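Local coordinates for protein ribonucleoside-diphosphate reductase (Pseudomonas aeruginosa, PDB 5IM3) that probably reduces ribonucleoside diphosphates to the deoxyribonucleotides needed for DNA synthesis, as a class I ribonucleotide reductase with paired ATP cones that binds dATP as an allosteric effector, at residues R494-G499 with A895-L900; L571-Q576 with T591-K596; S716-G721 with S764-I769; K730-R735 with I740-S745. One frame throughout, in Å; residues are numbered along the deposited sequence.

Contact 1. Residues R494-G499 with A895-L900; sequences RVFDDG and AWFRGL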
loop_
_atom_site.group_PDB
_atom_site.type_symbol
_atom_site.label_atom_id
_atom_site.label_comp_id
_atom_site.label_asym_id
_atom_site.label_seq_id
_atom_site.Cartn_x
_atom_site.Cartn_y
_atom_site.Cartn_z
ATOM N N ARG A 494 18.396 22.156 -19.395
ATOM C CA ARG A 494 18.488 20.727 -19.674
ATOM C C ARG A 494 17.251 19.981 -19.185
ATOM O O ARG A 494 16.867 18.967 -19.776
ATOM C CB ARG A 494 19.753 20.151 -19.033
ATOM C CG ARG A 494 21.052 20.744 -19.570
ATOM C CD ARG A 494 21.386 20.223 -20.964
ATOM N NE ARG A 494 22.579 20.861 -21.521
ATOM C CZ ARG A 494 23.827 20.478 -21.269
ATOM N NH1 ARG A 494 24.067 19.454 -20.458
ATOM N NH2 ARG A 494 24.843 21.123 -21.826
ATOM N N VAL A 495 16.614 20.466 -18.118
ATOM C CA VAL A 495 15.351 19.880 -17.680
ATOM C C VAL A 495 14.267 20.128 -18.723
ATOM O O VAL A 495 13.576 19.201 -19.163
ATOM C CB VAL A 495 14.949 20.445 -16.304
ATOM C CG1 VAL A 495 13.547 19.977 -15.915
ATOM C CG2 VAL A 495 15.962 20.035 -15.239
ATOM N N PHE A 496 14.105 21.388 -19.135
ATOM C CA PHE A 496 13.095 21.728 -20.131
ATOM C C PHE A 496 13.285 20.939 -21.419
ATOM O O PHE A 496 12.302 20.595 -22.084
ATOM C CB PHE A 496 13.139 23.227 -20.426
ATOM C CG PHE A 496 12.352 24.067 -19.457
ATOM C CD1 PHE A 496 12.559 23.956 -18.091
ATOM C CD2 PHE A 496 11.419 24.982 -19.915
ATOM C CE1 PHE A 496 11.837 24.731 -17.201
ATOM C CE2 PHE A 496 10.697 25.760 -19.031
ATOM C CZ PHE A 496 10.905 25.635 -17.674
ATOM N N ASP A 497 14.532 20.642 -21.784
ATOM C CA ASP A 497 14.852 19.992 -23.047
ATOM C C ASP A 497 15.175 18.510 -22.891
ATOM O O ASP A 497 15.621 17.881 -23.856
ATOM C CB ASP A 497 16.027 20.712 -23.716
ATOM C CG ASP A 497 15.756 22.188 -23.937
ATOM O OD1 ASP A 497 14.576 22.568 -24.074
ATOM O OD2 ASP A 497 16.726 22.971 -23.979
ATOM N N ASP A 498 14.963 17.939 -21.705
ATOM C CA ASP A 498 15.237 16.523 -21.458
ATOM C C ASP A 498 16.686 16.177 -21.802
ATOM O O ASP A 498 16.975 15.119 -22.364
ATOM C CB ASP A 498 14.266 15.631 -22.236
ATOM C CG ASP A 498 14.318 14.179 -21.795
ATOM O OD1 ASP A 498 14.655 13.923 -20.620
ATOM O OD2 ASP A 498 14.013 13.294 -22.625
ATOM N N GLY A 499 17.607 17.080 -21.462
ATOM C CA GLY A 499 19.014 16.879 -21.729
ATOM C C GLY A 499 19.736 16.207 -20.575
ATOM O O GLY A 499 19.165 15.895 -19.531
ATOM N N ALA A 895 8.251 29.229 -11.621
ATOM C CA ALA A 895 9.037 30.184 -10.846
ATOM C C ALA A 895 10.299 30.592 -11.595
ATOM O O ALA A 895 10.648 31.778 -11.644
ATOM C CB ALA A 895 9.395 29.586 -9.486
ATOM N N TRP A 896 10.998 29.620 -12.179
ATOM C CA TRP A 896 12.182 29.923 -12.977
ATOM C C TRP A 896 11.799 30.633 -14.270
ATOM O O TRP A 896 12.425 31.627 -14.658
ATOM C CB TRP A 896 12.942 28.628 -13.269
ATOM C CG TRP A 896 14.168 28.804 -14.103
ATOM C CD1 TRP A 896 15.341 29.390 -13.726
ATOM C CD2 TRP A 896 14.350 28.371 -15.454
ATOM N NE1 TRP A 896 16.241 29.356 -14.764
ATOM C CE2 TRP A 896 15.657 28.734 -15.836
ATOM C CE3 TRP A 896 13.534 27.712 -16.379
ATOM C CZ2 TRP A 896 16.165 28.465 -17.103
ATOM C CZ3 TRP A 896 14.039 27.448 -17.633
ATOM C CH2 TRP A 896 15.346 27.818 -17.983
ATOM N N PHE A 897 10.764 30.138 -14.946
ATOM C CA PHE A 897 10.346 30.722 -16.217
ATOM C C PHE A 897 9.936 32.184 -16.061
ATOM O O PHE A 897 10.015 32.955 -17.025
ATOM C CB PHE A 897 9.196 29.893 -16.799
ATOM C CG PHE A 897 8.848 30.235 -18.219
ATOM C CD1 PHE A 897 9.698 29.894 -19.257
ATOM C CD2 PHE A 897 7.657 30.875 -18.517
ATOM C CE1 PHE A 897 9.375 30.202 -20.565
ATOM C CE2 PHE A 897 7.330 31.184 -19.821
ATOM C CZ PHE A 897 8.190 30.848 -20.845
ATOM N N ARG A 898 9.509 32.588 -14.864
ATOM C CA ARG A 898 9.021 33.942 -14.622
ATOM C C ARG A 898 10.084 34.855 -14.024
ATOM O O ARG A 898 9.752 35.931 -13.513
ATOM C CB ARG A 898 7.790 33.906 -13.714
ATOM C CG ARG A 898 6.576 33.245 -14.338
ATOM C CD ARG A 898 6.072 34.045 -15.528
ATOM N NE ARG A 898 5.021 33.355 -16.264
ATOM C CZ ARG A 898 4.498 33.802 -17.400
ATOM N NH1 ARG A 898 4.923 34.944 -17.925
ATOM N NH2 ARG A 898 3.549 33.107 -18.010
ATOM N N GLY A 899 11.349 34.453 -14.074
ATOM C CA GLY A 899 12.423 35.338 -13.678
ATOM C C GLY A 899 12.604 35.511 -12.190
ATOM O O GLY A 899 13.207 36.501 -11.765
ATOM N N LEU A 900 12.110 34.583 -11.378
ATOM C CA LEU A 900 12.333 34.672 -9.943
ATOM C C LEU A 900 13.774 34.313 -9.608
ATOM O O LEU A 900 14.390 33.458 -10.252
ATOM C CB LEU A 900 11.370 33.754 -9.190
ATOM C CG LEU A 900 9.901 34.186 -9.140
ATOM C CD1 LEU A 900 9.090 33.149 -8.386
ATOM C CD2 LEU A 900 9.735 35.558 -8.496
#
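F496 and W896 meet as an edge-to-face aromatic pair, the rings of two helix ends in the ten-stranded alpha-beta barrel domain of the reductase. The indole is the edge partner: the rim of its six-membered ring points at the face of the phenyl ring, with the planes at 67° and the centroids 4.9 Å apart. CZ3 of W896 does most of the touching. It sits over one face of F496, displaced toward the rim of the phenyl ring, and comes to 3.5 Å from CE1 of F496; the neighbouring CE3 of W896 lies 3.6 Å from CZ of F496.

The tryptophan gets there by an extended first torsion, CG lying opposite the backbone N (chi1 179°), which carries the indole off helix 885-897 toward helix 489-496. Its polar end is engaged elsewhere, since NE1 is hydrogen-bonded to D489 of the helix that bears F496, and R735 makes a cation-pi contact with the indole. The same two helices are therefore joined twice by one side chain, once through ring contact and once through the indole N-H.

F897 adds a looser apolar touch, approaching the phenyl ring obliquely. Both helices stop close by in Schellman motifs, whose C-prime residues D498 and G899 have positive phi. In the first, G499 N bonds to R494 O; in the second, L900 N bonds to A895 O at 3.2 Å. Beside that second helix end, F897 CD1 comes to 4.3 Å from F496 CE2.

Contact 2. Residues L571-Q576 with T591-K596; sequences LRSPQQ and TLNTNK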
loop_
_atom_site.group_PDB
_atom_site.type_symbol
_atom_site.label_atom_id
_atom_site.label_comp_id
_atom_site.label_asym_id
_atom_site.label_seq_id
_atom_site.Cartn_x
_atom_site.Cartn_y
_atom_site.Cartn_z
ATOM N N LEU A 571 23.351 38.107 -12.916
ATOM C CA LEU A 571 23.174 38.979 -14.071
ATOM C C LEU A 571 22.474 40.278 -13.699
ATOM O O LEU A 571 22.680 41.301 -14.362
ATOM C CB LEU A 571 22.386 38.247 -15.158
ATOM C CG LEU A 571 23.149 37.129 -15.871
ATOM C CD1 LEU A 571 22.204 36.246 -16.663
ATOM C CD2 LEU A 571 24.208 37.721 -16.783
ATOM N N ARG A 572 21.656 40.265 -12.649
ATOM C CA ARG A 572 20.934 41.452 -12.218
ATOM C C ARG A 572 21.571 42.120 -11.007
ATOM O O ARG A 572 21.063 43.146 -10.543
ATOM C CB ARG A 572 19.479 41.095 -11.903
ATOM C CG ARG A 572 18.759 40.407 -13.055
ATOM C CD ARG A 572 17.263 40.313 -12.798
ATOM N NE ARG A 572 16.669 41.625 -12.578
ATOM C CZ ARG A 572 15.431 41.828 -12.142
ATOM N NH1 ARG A 572 14.643 40.796 -11.877
ATOM N NH2 ARG A 572 14.982 43.066 -11.973
ATOM N N SER A 573 22.665 41.572 -10.492
ATOM C CA SER A 573 23.348 42.192 -9.367
ATOM C C SER A 573 23.988 43.502 -9.819
ATOM O O SER A 573 24.688 43.520 -10.839
ATOM C CB SER A 573 24.408 41.253 -8.800
ATOM O OG SER A 573 25.142 41.877 -7.762
ATOM N N PRO A 574 23.772 44.614 -9.112
ATOM C CA PRO A 574 24.441 45.868 -9.501
ATOM C C PRO A 574 25.946 45.857 -9.287
ATOM O O PRO A 574 26.624 46.776 -9.767
ATOM C CB PRO A 574 23.769 46.921 -8.607
ATOM C CG PRO A 574 22.494 46.294 -8.154
ATOM C CD PRO A 574 22.783 44.835 -8.044
ATOM N N GLN A 575 26.488 44.857 -8.594
ATOM C CA GLN A 575 27.896 44.833 -8.214
ATOM C C GLN A 575 28.694 43.792 -8.997
ATOM O O GLN A 575 29.671 43.242 -8.485
ATOM C CB GLN A 575 28.018 44.582 -6.712
ATOM C CG GLN A 575 27.491 45.725 -5.850
ATOM C CD GLN A 575 28.360 46.965 -5.946
ATOM O OE1 GLN A 575 28.172 47.803 -6.827
ATOM N NE2 GLN A 575 29.324 47.084 -5.043
ATOM N N GLN A 576 28.295 43.515 -10.242
ATOM C CA GLN A 576 29.002 42.531 -11.055
ATOM C C GLN A 576 30.437 42.942 -11.350
ATOM O O GLN A 576 31.267 42.080 -11.654
ATOM C CB GLN A 576 28.272 42.308 -12.379
ATOM C CG GLN A 576 26.893 41.712 -12.237
ATOM C CD GLN A 576 26.088 41.798 -13.522
ATOM O OE1 GLN A 576 26.495 41.277 -14.561
ATOM N NE2 GLN A 576 24.939 42.460 -13.456
ATOM N N THR A 591 21.110 39.019 -2.096
ATOM C CA THR A 591 22.009 38.639 -3.192
ATOM C C THR A 591 23.175 39.631 -3.195
ATOM O O THR A 591 23.183 40.612 -3.941
ATOM C CB THR A 591 21.287 38.610 -4.542
ATOM O OG1 THR A 591 20.688 39.884 -4.801
ATOM C CG2 THR A 591 20.211 37.536 -4.560
ATOM N N LEU A 592 24.169 39.357 -2.351
ATOM C CA LEU A 592 25.338 40.210 -2.195
ATOM C C LEU A 592 26.611 39.415 -2.470
ATOM O O LEU A 592 26.655 38.196 -2.281
ATOM C CB LEU A 592 25.395 40.806 -0.784
ATOM C CG LEU A 592 24.213 41.682 -0.361
ATOM C CD1 LEU A 592 24.335 42.053 1.111
ATOM C CD2 LEU A 592 24.125 42.933 -1.221
ATOM N N ASN A 593 27.651 40.123 -2.908
ATOM C CA ASN A 593 28.931 39.497 -3.211
ATOM C C ASN A 593 29.650 39.055 -1.940
ATOM O O ASN A 593 29.513 39.661 -0.874
ATOM C CB ASN A 593 29.837 40.459 -3.979
ATOM C CG ASN A 593 29.316 40.779 -5.363
ATOM O OD1 ASN A 593 28.443 40.091 -5.889
ATOM N ND2 ASN A 593 29.863 41.828 -5.968
ATOM N N THR A 594 30.443 37.993 -2.071
ATOM C CA THR A 594 31.316 37.532 -1.000
ATOM C C THR A 594 32.671 37.162 -1.582
ATOM O O THR A 594 32.788 36.842 -2.767
ATOM C CB THR A 594 30.731 36.318 -0.261
ATOM O OG1 THR A 594 30.300 35.335 -1.210
ATOM C CG2 THR A 594 29.554 36.739 0.608
ATOM N N ASN A 595 33.700 37.220 -0.742
ATOM C CA ASN A 595 35.011 36.722 -1.135
ATOM C C ASN A 595 35.864 36.533 0.114
ATOM O O ASN A 595 35.378 36.618 1.246
ATOM C CB ASN A 595 35.684 37.654 -2.154
ATOM C CG ASN A 595 35.977 39.035 -1.595
ATOM O OD1 ASN A 595 36.493 39.181 -0.483
ATOM N ND2 ASN A 595 35.660 40.058 -2.378
ATOM N N LYS A 596 37.147 36.262 -0.117
ATOM C CA LYS A 596 38.123 36.045 0.942
ATOM C C LYS A 596 38.050 37.123 2.024
ATOM O O LYS A 596 38.242 36.837 3.211
ATOM C CB LYS A 596 39.508 36.003 0.288
ATOM C CG LYS A 596 40.685 35.704 1.174
ATOM C CD LYS A 596 41.931 35.437 0.313
ATOM C CE LYS A 596 42.385 36.670 -0.477
ATOM N NZ LYS A 596 43.127 37.634 0.375
HETATM O O HOH W 1 27.737 41.025 -8.016
#
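N593 reaches across to Q575, joining two irregular parts of the long loop between helix 566-571 and strand 600-608 of the reductase barrel domain; on the facing side, S573 to Q576 form a type I beta turn. From its CB, which points toward that turn, the asparagine places CG on the side of its backbone N, opposite the carbonyl carbon (chi1 -67°), and there the amide branches toward the turn.

The nitrogen branch meets the backbone. ND2 of N593 donates to O of Q575 at 2.9 Å with an N-H...O angle of 151°. The acceptor lies in the plane of the asparagine amide, whereas the nitrogen stands well above the plane of the Q575 carbonyl, 39° out of it. ND2 also packs against the aliphatic base of Q575, 3.4 Å from its CB. Beyond that CB the glutamine bends away, and its own amide is used by Y710 and T712.

The oxygen branch is less certain. A probable water, 2.7 Å from OG of S573, may bridge that hydroxyl to OD1 of N593, but it is modelled too close to OD1 for the link to be trusted. It is therefore the bond from ND2 to Q575 O that holds this buried amide. The turn has a further internal tie: the Q576 side chain folds back over it, and NE2 of Q576, with the acceptor in its amide plane, donates to S573 O at 2.8 Å.

Contact 3. Residues S716-G721 with S764-I769; sequences SLWSQG and SNIMAI
The indole of W718 presents its edge to S764: the backbone oxygen of S764 lies close to the ring plane, 8° out of it, directly before the N-H. I766 approaches the benzo side obliquely, its CG1 being 4.5 Å from CZ2 of W718, while P574 and P724 pack against the indole from neighbouring parts of the chain. This is a loop-to-loop contact within the barrel domain. It joins the turn leading into helix 724-735, where W718 to G721 form a type I beta turn, to the irregular chain that precedes helix 773-779.

A single hydrogen bond carries the polar part. NE1 of W718 donates to O of S764 at 2.8 Å and the N-H...O angle is 163°, nearly straight from the donor's side. Seen from the acceptor it is less regular, because the nitrogen stands above the carbonyl plane. With CG on the side of the backbone N (chi1 -49°), the indole is thrown out of its turn toward S764. The serine's own side chain turns from the tryptophan, and its OG bonds to H655 O.

All three touching residues are buried, so an indole N-H lacking a partner here would be costly. The backbone carbonyl supplies one, and the rest of the large ring can then remain among apolar neighbours such as I766.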
loop_
_atom_site.group_PDB
_atom_site.type_symbol
_atom_site.label_atom_id
_atom_site.label_comp_id
_atom_site.label_asym_id
_atom_site.label_seq_id
_atom_site.Cartn_x
_atom_site.Cartn_y
_atom_site.Cartn_z
ATOM N N SER A 716 29.354 50.032 -11.319
ATOM C CA SER A 716 28.126 49.319 -11.004
ATOM C C SER A 716 27.095 49.510 -12.111
ATOM O O SER A 716 27.213 50.396 -12.963
ATOM C CB SER A 716 27.553 49.813 -9.677
ATOM O OG SER A 716 27.275 51.205 -9.737
ATOM N N LEU A 717 26.066 48.660 -12.094
ATOM C CA LEU A 717 24.952 48.848 -13.018
ATOM C C LEU A 717 24.359 50.240 -12.873
ATOM O O LEU A 717 23.946 50.854 -13.863
ATOM C CB LEU A 717 23.875 47.786 -12.785
ATOM C CG LEU A 717 24.222 46.338 -13.145
ATOM C CD1 LEU A 717 23.015 45.446 -12.897
ATOM C CD2 LEU A 717 24.681 46.211 -14.587
ATOM N N TRP A 718 24.324 50.763 -11.646
ATOM C CA TRP A 718 23.816 52.115 -11.440
ATOM C C TRP A 718 24.622 53.126 -12.246
ATOM O O TRP A 718 24.060 54.075 -12.805
ATOM C CB TRP A 718 23.853 52.472 -9.956
ATOM C CG TRP A 718 23.249 51.448 -9.043
ATOM C CD1 TRP A 718 23.919 50.635 -8.175
ATOM C CD2 TRP A 718 21.856 51.140 -8.887
ATOM N NE1 TRP A 718 23.032 49.846 -7.486
ATOM C CE2 TRP A 718 21.760 50.131 -7.908
ATOM C CE3 TRP A 718 20.682 51.618 -9.480
ATOM C CZ2 TRP A 718 20.538 49.588 -7.511
ATOM C CZ3 TRP A 718 19.469 51.077 -9.083
ATOM C CH2 TRP A 718 19.408 50.073 -8.108
ATOM N N SER A 719 25.944 52.943 -12.310
ATOM C CA SER A 719 26.782 53.829 -13.114
ATOM C C SER A 719 26.431 53.735 -14.590
ATOM O O SER A 719 26.559 54.720 -15.324
ATOM C CB SER A 719 28.262 53.486 -12.918
ATOM O OG SER A 719 28.645 53.582 -11.558
ATOM N N GLN A 720 26.003 52.562 -15.042
ATOM C CA GLN A 720 25.678 52.331 -16.441
ATOM C C GLN A 720 24.237 52.679 -16.777
ATOM O O GLN A 720 23.812 52.459 -17.914
ATOM C CB GLN A 720 25.942 50.868 -16.803
ATOM C CG GLN A 720 27.322 50.372 -16.428
ATOM C CD GLN A 720 27.464 48.880 -16.637
ATOM O OE1 GLN A 720 26.933 48.325 -17.600
ATOM N NE2 GLN A 720 28.166 48.217 -15.726
ATOM N N GLY A 721 23.478 53.205 -15.821
ATOM C CA GLY A 721 22.081 53.500 -16.066
ATOM C C GLY A 721 21.227 52.270 -16.273
ATOM O O GLY A 721 20.202 52.344 -16.957
ATOM N N SER A 764 24.774 50.169 -2.759
ATOM C CA SER A 764 24.897 49.242 -3.882
ATOM C C SER A 764 23.615 48.451 -4.102
ATOM O O SER A 764 23.275 48.129 -5.247
ATOM C CB SER A 764 26.067 48.282 -3.650
ATOM O OG SER A 764 25.882 47.535 -2.460
ATOM N N ASN A 765 22.909 48.119 -3.027
ATOM C CA ASN A 765 21.619 47.454 -3.093
ATOM C C ASN A 765 20.673 48.169 -2.139
ATOM O O ASN A 765 21.091 48.661 -1.086
ATOM C CB ASN A 765 21.727 45.960 -2.731
ATOM C CG ASN A 765 22.428 45.139 -3.808
ATOM O OD1 ASN A 765 21.777 44.516 -4.649
ATOM N ND2 ASN A 765 23.759 45.130 -3.780
ATOM N N ILE A 766 19.394 48.234 -2.517
ATOM C CA ILE A 766 18.400 49.026 -1.800
ATOM C C ILE A 766 17.315 48.148 -1.189
ATOM O O ILE A 766 16.948 48.318 -0.022
ATOM C CB ILE A 766 17.766 50.097 -2.714
ATOM C CG1 ILE A 766 18.812 50.821 -3.567
ATOM C CG2 ILE A 766 17.006 51.100 -1.861
ATOM C CD1 ILE A 766 19.680 51.763 -2.802
ATOM N N MET A 767 16.768 47.219 -1.970
ATOM C CA MET A 767 15.506 46.572 -1.642
ATOM C C MET A 767 15.667 45.067 -1.485
ATOM O O MET A 767 16.417 44.425 -2.227
ATOM C CB MET A 767 14.470 46.859 -2.720
ATOM C CG MET A 767 14.281 48.335 -2.990
ATOM S SD MET A 767 13.455 48.611 -4.555
ATOM C CE MET A 767 11.808 48.043 -4.144
ATOM N N ALA A 768 14.939 44.519 -0.516
ATOM C CA ALA A 768 14.843 43.081 -0.311
ATOM C C ALA A 768 13.645 42.829 0.590
ATOM O O ALA A 768 13.480 43.519 1.600
ATOM C CB ALA A 768 16.122 42.518 0.316
ATOM N N ILE A 769 12.811 41.861 0.223
ATOM C CA ILE A 769 11.613 41.529 0.987
ATOM C C ILE A 769 11.944 40.300 1.825
ATOM O O ILE A 769 11.995 39.176 1.320
ATOM C CB ILE A 769 10.399 41.294 0.083
ATOM C CG1 ILE A 769 10.091 42.552 -0.732
ATOM C CG2 ILE A 769 9.181 40.904 0.919
ATOM C CD1 ILE A 769 8.965 42.367 -1.745
#

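Contact 4. Residues K730-R735 with I740-S745; sequences KLIEER and IEVDLS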
loop_
_atom_site.group_PDB
_atom_site.type_symbol
_atom_site.label_atom_id
_atom_site.label_comp_id
_atom_site.label_asym_id
_atom_site.label_seq_id
_atom_site.Cartn_x
_atom_site.Cartn_y
_atom_site.Cartn_z
ATOM N N LYS A 730 17.786 42.604 -20.000
ATOM C CA LYS A 730 19.023 41.912 -20.350
ATOM C C LYS A 730 18.969 40.444 -19.955
ATOM O O LYS A 730 19.524 39.593 -20.659
ATOM C CB LYS A 730 20.220 42.598 -19.690
ATOM C CG LYS A 730 20.812 43.732 -20.516
ATOM C CD LYS A 730 22.045 44.329 -19.848
ATOM C CE LYS A 730 22.740 45.334 -20.755
ATOM N NZ LYS A 730 21.837 46.451 -21.148
ATOM N N LEU A 731 18.304 40.125 -18.842
ATOM C CA LEU A 731 18.164 38.728 -18.443
ATOM C C LEU A 731 17.431 37.928 -19.513
ATOM O O LEU A 731 17.809 36.789 -19.816
ATOM C CB LEU A 731 17.433 38.639 -17.101
ATOM C CG LEU A 731 17.115 37.234 -16.578
ATOM C CD1 LEU A 731 18.386 36.423 -16.379
ATOM C CD2 LEU A 731 16.322 37.312 -15.280
ATOM N N ILE A 732 16.385 38.511 -20.101
ATOM C CA ILE A 732 15.654 37.830 -21.165
ATOM C C ILE A 732 16.544 37.647 -22.387
ATOM O O ILE A 732 16.493 36.610 -23.060
ATOM C CB ILE A 732 14.369 38.607 -21.509
ATOM C CG1 ILE A 732 13.471 38.730 -20.275
ATOM C CG2 ILE A 732 13.606 37.914 -22.631
ATOM C CD1 ILE A 732 12.349 39.726 -20.442
ATOM N N GLU A 733 17.371 38.648 -22.700
ATOM C CA GLU A 733 18.297 38.517 -23.822
ATOM C C GLU A 733 19.284 37.386 -23.581
ATOM O O GLU A 733 19.511 36.543 -24.458
ATOM C CB GLU A 733 19.048 39.830 -24.047
ATOM C CG GLU A 733 18.210 40.949 -24.633
ATOM C CD GLU A 733 19.056 42.113 -25.113
ATOM O OE1 GLU A 733 20.300 41.982 -25.121
ATOM O OE2 GLU A 733 18.480 43.159 -25.483
ATOM N N GLU A 734 19.882 37.351 -22.390
ATOM C CA GLU A 734 20.913 36.363 -22.096
ATOM C C GLU A 734 20.348 34.948 -22.140
ATOM O O GLU A 734 20.812 34.102 -22.913
ATOM C CB GLU A 734 21.538 36.657 -20.732
ATOM C CG GLU A 734 22.552 37.794 -20.738
ATOM C CD GLU A 734 23.774 37.484 -21.585
ATOM O OE1 GLU A 734 23.753 37.789 -22.799
ATOM O OE2 GLU A 734 24.750 36.923 -21.039
ATOM N N ARG A 735 19.339 34.671 -21.311
ATOM C CA ARG A 735 18.806 33.314 -21.230
ATOM C C ARG A 735 18.081 32.925 -22.513
ATOM O O ARG A 735 18.189 31.781 -22.968
ATOM C CB ARG A 735 17.867 33.182 -20.032
ATOM C CG ARG A 735 17.386 31.758 -19.800
ATOM C CD ARG A 735 16.268 31.695 -18.784
ATOM N NE ARG A 735 16.694 32.124 -17.456
ATOM C CZ ARG A 735 15.907 32.125 -16.385
ATOM N NH1 ARG A 735 14.650 31.717 -16.478
ATOM N NH2 ARG A 735 16.379 32.530 -15.212
ATOM N N ILE A 740 12.351 32.083 -20.656
ATOM C CA ILE A 740 11.930 33.085 -19.680
ATOM C C ILE A 740 10.920 34.015 -20.334
ATOM O O ILE A 740 11.074 34.413 -21.492
ATOM C CB ILE A 740 13.128 33.879 -19.119
ATOM C CG1 ILE A 740 12.650 34.944 -18.125
ATOM C CG2 ILE A 740 13.927 34.515 -20.251
ATOM C CD1 ILE A 740 13.779 35.609 -17.348
ATOM N N GLU A 741 9.886 34.362 -19.574
ATOM C CA GLU A 741 8.882 35.321 -20.018
ATOM C C GLU A 741 8.380 36.066 -18.794
ATOM O O GLU A 741 7.881 35.443 -17.853
ATOM C CB GLU A 741 7.730 34.625 -20.742
ATOM C CG GLU A 741 6.633 35.564 -21.202
ATOM C CD GLU A 741 5.587 34.864 -22.040
ATOM O OE1 GLU A 741 5.954 34.285 -23.085
ATOM O OE2 GLU A 741 4.403 34.885 -21.649
ATOM N N VAL A 742 8.520 37.387 -18.802
ATOM C CA VAL A 742 8.119 38.221 -17.678
ATOM C C VAL A 742 7.512 39.506 -18.222
ATOM O O VAL A 742 7.943 40.019 -19.260
ATOM C CB VAL A 742 9.311 38.514 -16.736
ATOM C CG1 VAL A 742 10.478 39.096 -17.506
ATOM C CG2 VAL A 742 8.898 39.444 -15.600
ATOM N N ASP A 743 6.494 40.007 -17.530
ATOM C CA ASP A 743 5.873 41.268 -17.911
ATOM C C ASP A 743 6.869 42.411 -17.769
ATOM O O ASP A 743 7.643 42.467 -16.811
ATOM C CB ASP A 743 4.646 41.530 -17.039
ATOM C CG ASP A 743 3.929 42.805 -17.416
ATOM O OD1 ASP A 743 4.350 43.882 -16.944
ATOM O OD2 ASP A 743 2.943 42.732 -18.181
ATOM N N LEU A 744 6.848 43.332 -18.733
ATOM C CA LEU A 744 7.783 44.452 -18.766
ATOM C C LEU A 744 7.072 45.801 -18.722
ATOM O O LEU A 744 7.662 46.820 -19.095
ATOM C CB LEU A 744 8.670 44.354 -20.013
ATOM C CG LEU A 744 10.096 43.815 -19.846
ATOM C CD1 LEU A 744 10.146 42.564 -18.982
ATOM C CD2 LEU A 744 10.704 43.533 -21.214
ATOM N N SER A 745 5.824 45.837 -18.259
ATOM C CA SER A 745 5.062 47.076 -18.259
ATOM C C SER A 745 5.607 48.047 -17.215
ATOM O O SER A 745 6.241 47.659 -16.230
ATOM C CB SER A 745 3.581 46.800 -17.993
ATOM O OG SER A 745 3.376 46.341 -16.668
#
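I740 packs on L731 and I732 where the chain turns back after helix 724-735, a helix followed by an extended return segment in the barrel domain. Apolar contact dominates. CD1 of I740 is 3.7 Å from CD2 of L731, the two side chains crossing at about a right angle, and CG2 of I740 rests 3.8 Å from CA of I732, over the helix backbone itself. With CG1 opposite its backbone N (chi1 179°), I740 spreads its two branches between L731 on one hand and I732 on the other.

I732 serves the next two residues facing the helix. Its CD1 touches CG1 of V742 at 3.5 Å, then meets CD1 of L744 tip to tip at 3.9 Å. I740, V742 and L744 thus turn their CB atoms to the helix, while E741 and D743 turn theirs away.

The second kind of contact is between a charged group and an alkyl chain. CD1 of I740 lies over one face of the R735 guanidinium, toward its rim, and NH1 of R735 is 3.7 Å from CB of I740. The N-H groups point elsewhere: NE forms a salt bridge with D489, and NH1 bonds to W896 O.

Third, D743 makes an Asx turn, its OD1 accepting from S745 N at 2.8 Å and also from S745 OG. The chemistry implies a division of labour for R735: one face of its guanidinium packs on I740 while its N-H groups bind polar partners that tie this region to helices 489-496 and 885-897.

Read from the N terminus, the chain first passes 494-499, whose partner 895-900 comes almost 400 residues later, so contact 1 closes one long loop that encloses the other three. Contact 2 closes a short loop between helix 566-571 and strand 600-608. Contact 3 follows in series and spans 716-769; within it contact 4 folds the chain back on helix 724-735. None cross. In space contact 2 touches contact 3, through P574 O and L717 N, and contact 4, through L571 and L731. Contact 4 meets contact 1 where F897 O and E741 N pair, joining the end of helix 885-897 to the return segment after helix 724-735.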